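Local coordinates for protein probable glutathione S-transferase (Pseudomonas aeruginosa, PDB 6JWK) that probably isomerises maleylpyruvate or the related maleylacetoacetate with the help of glutathione, as a zeta-class member of the glutathione S-transferase superfamily, at residues S12-I17 with E164-P169. Residues are numbered along the deposited sequence; the frame is centred on the assembly and turned at random.
Sequences SYRVRI and ECCLVP
Helix segments 12-17 and 164-169 pass each other at an axis distance of 8.3 Å and an angle of 134°, running in largely opposed directions. The backbones come nearest where the CA of Arg-14 faces that of Cys-165, and there the CA of Arg-14 lies 3.4 Å from the O of Cys-165 in a CA-H...O contact. Pro-169 explains why that oxygen is available: a proline has no N-H to return to the preceding turn, so the helix kinks and the O of Cys-165 has no hydrogen-bond partner. Carbons cover it instead, and CG of Arg-14 lies 3.2 Å from the O of Cys-165. Compact Pro-169 lays its CG over one face of the Tyr-13 ring in a CH-pi contact, 4.0 Å from the ring centroid. With CG anti to the backbone N (chi1 -171°) the Tyr-13 ring is directed to the other helix, and chi2 near 8° turns its face to Pro-169; its hydroxyl end reaches CG1 of Val-168, whose side chain crosses it at about a right angle. The interface is the buried seam between the thioredoxin-like N-terminal domain and the all-helical C-terminal domain of the GST fold. One turn after Tyr-13, branched Ile-17 fills two places at once: its CD1 touches CG of Pro-169, while its CG2 packs 3.7 Å from SG of Cys-165, a side chain small enough to sit at the close approach. Helix 198-203 continues this apolar layer, with Phe-200 against both Ile-17 and Val-168. The long chain of Arg-14 spans the buried interface, extended from CG to NE, and SG of Cys-166 lies over one guanidinium face. A water in that plane accepts from NE of Arg-14 and donates to the O of Cys-166, each at 2.8 Å, while Arg-14 NH1 is hydrogen-bonded to OG of Ser-66.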
loop_
_atom_site.group_PDB
_atom_site.type_symbol
_atom_site.label_atom_id
_atom_site.label_comp_id
_atom_site.label_asym_id
_atom_site.label_seq_id
_atom_site.Cartn_x
_atom_site.Cartn_y
_atom_site.Cartn_z
ATOM N N SER B 12 -6.009 12.191 1.765
ATOM C CA SER B 12 -7.149 12.985 1.205
ATOM C C SER B 12 -6.694 13.675 -0.092
ATOM O O SER B 12 -7.422 13.675 -1.081
ATOM C CB SER B 12 -7.667 14.013 2.189
ATOM O OG SER B 12 -8.204 13.390 3.345
ATOM N N TYR B 13 -5.522 14.284 -0.046
ATOM C CA TYR B 13 -4.943 15.008 -1.206
ATOM C C TYR B 13 -4.891 14.040 -2.414
ATOM O O TYR B 13 -5.293 14.433 -3.527
ATOM C CB TYR B 13 -3.603 15.594 -0.761
ATOM C CG TYR B 13 -2.941 16.545 -1.728
ATOM C CD1 TYR B 13 -3.577 16.999 -2.881
ATOM C CD2 TYR B 13 -1.689 17.072 -1.426
ATOM C CE1 TYR B 13 -2.944 17.883 -3.752
ATOM C CE2 TYR B 13 -1.052 17.962 -2.288
ATOM C CZ TYR B 13 -1.687 18.373 -3.448
ATOM O OH TYR B 13 -1.055 19.258 -4.273
ATOM N N ARG B 14 -4.386 12.816 -2.229
ATOM C CA ARG B 14 -4.289 11.790 -3.313
ATOM C C ARG B 14 -5.647 11.670 -4.007
ATOM O O ARG B 14 -5.702 11.648 -5.194
ATOM C CB ARG B 14 -3.935 10.382 -2.801
ATOM C CG ARG B 14 -2.559 10.244 -2.167
ATOM C CD ARG B 14 -2.418 8.845 -1.645
ATOM N NE ARG B 14 -1.191 8.702 -0.913
ATOM C CZ ARG B 14 -0.875 7.665 -0.187
ATOM N NH1 ARG B 14 -1.751 6.684 -0.037
ATOM N NH2 ARG B 14 0.294 7.625 0.432
ATOM N N VAL B 15 -6.725 11.557 -3.242
ATOM C CA VAL B 15 -8.069 11.300 -3.826
ATOM C C VAL B 15 -8.686 12.573 -4.383
ATOM O O VAL B 15 -9.442 12.483 -5.398
ATOM C CB VAL B 15 -8.991 10.649 -2.774
ATOM C CG1 VAL B 15 -10.361 10.387 -3.358
ATOM C CG2 VAL B 15 -8.377 9.345 -2.247
ATOM N N ARG B 16 -8.434 13.732 -3.780
ATOM C CA ARG B 16 -8.867 15.031 -4.374
ATOM C C ARG B 16 -8.205 15.212 -5.747
ATOM O O ARG B 16 -8.870 15.691 -6.685
ATOM C CB ARG B 16 -8.547 16.225 -3.486
ATOM C CG ARG B 16 -9.369 16.285 -2.203
ATOM C CD ARG B 16 -9.264 17.623 -1.496
ATOM N NE ARG B 16 -7.893 18.109 -1.324
ATOM C CZ ARG B 16 -7.115 17.923 -0.270
ATOM N NH1 ARG B 16 -7.557 17.273 0.794
ATOM N NH2 ARG B 16 -5.888 18.444 -0.265
ATOM N N ILE B 17 -6.956 14.801 -5.917
ATOM C CA ILE B 17 -6.340 14.900 -7.279
ATOM C C ILE B 17 -7.084 13.952 -8.220
ATOM O O ILE B 17 -7.438 14.364 -9.365
ATOM C CB ILE B 17 -4.849 14.550 -7.197
ATOM C CG1 ILE B 17 -4.081 15.559 -6.341
ATOM C CG2 ILE B 17 -4.225 14.384 -8.571
ATOM C CD1 ILE B 17 -2.671 15.074 -5.971
ATOM N N GLU B 164 1.004 10.080 -9.973
ATOM C CA GLU B 164 1.087 11.520 -9.635
ATOM C C GLU B 164 0.147 11.762 -8.453
ATOM O O GLU B 164 0.438 12.636 -7.623
ATOM C CB GLU B 164 0.792 12.401 -10.853
ATOM C CG GLU B 164 1.889 12.309 -11.936
ATOM C CD GLU B 164 1.890 11.055 -12.807
ATOM O OE1 GLU B 164 0.804 10.363 -12.936
ATOM O OE2 GLU B 164 2.986 10.759 -13.378
ATOM N N CYS B 165 -0.953 11.023 -8.356
ATOM C CA CYS B 165 -1.855 11.166 -7.186
ATOM C C CYS B 165 -1.052 10.848 -5.900
ATOM O O CYS B 165 -1.309 11.486 -4.854
ATOM C CB CYS B 165 -3.053 10.246 -7.274
ATOM S SG CYS B 165 -4.211 10.661 -8.588
ATOM N N CYS B 166 -0.093 9.914 -5.950
ATOM C CA CYS B 166 0.705 9.528 -4.760
ATOM C C CYS B 166 1.943 10.431 -4.622
ATOM O O CYS B 166 2.300 10.798 -3.480
ATOM C CB CYS B 166 1.120 8.071 -4.836
ATOM S SG CYS B 166 -0.310 6.964 -4.744
ATOM N N LEU B 167 2.617 10.780 -5.719
ATOM C CA LEU B 167 3.893 11.529 -5.593
ATOM C C LEU B 167 3.688 12.966 -5.140
ATOM O O LEU B 167 4.491 13.469 -4.319
ATOM C CB LEU B 167 4.662 11.464 -6.906
ATOM C CG LEU B 167 5.684 10.327 -6.910
ATOM C CD1 LEU B 167 6.183 9.992 -8.325
ATOM C CD2 LEU B 167 6.847 10.657 -5.966
ATOM N N VAL B 168 2.714 13.660 -5.691
ATOM C CA VAL B 168 2.579 15.112 -5.431
ATOM C C VAL B 168 2.358 15.315 -3.938
ATOM O O VAL B 168 3.006 16.160 -3.353
ATOM C CB VAL B 168 1.492 15.745 -6.321
ATOM C CG1 VAL B 168 0.967 17.062 -5.782
ATOM C CG2 VAL B 168 2.055 15.890 -7.730
ATOM N N PRO B 169 1.468 14.560 -3.259
ATOM C CA PRO B 169 1.338 14.754 -1.825
ATOM C C PRO B 169 2.619 14.411 -1.044
ATOM O O PRO B 169 3.008 15.140 -0.099
ATOM C CB PRO B 169 0.123 13.863 -1.491
ATOM C CG PRO B 169 -0.672 13.812 -2.771
ATOM C CD PRO B 169 0.432 13.658 -3.824
HETATM O O HOH W 1 1.107 10.312 -1.025
#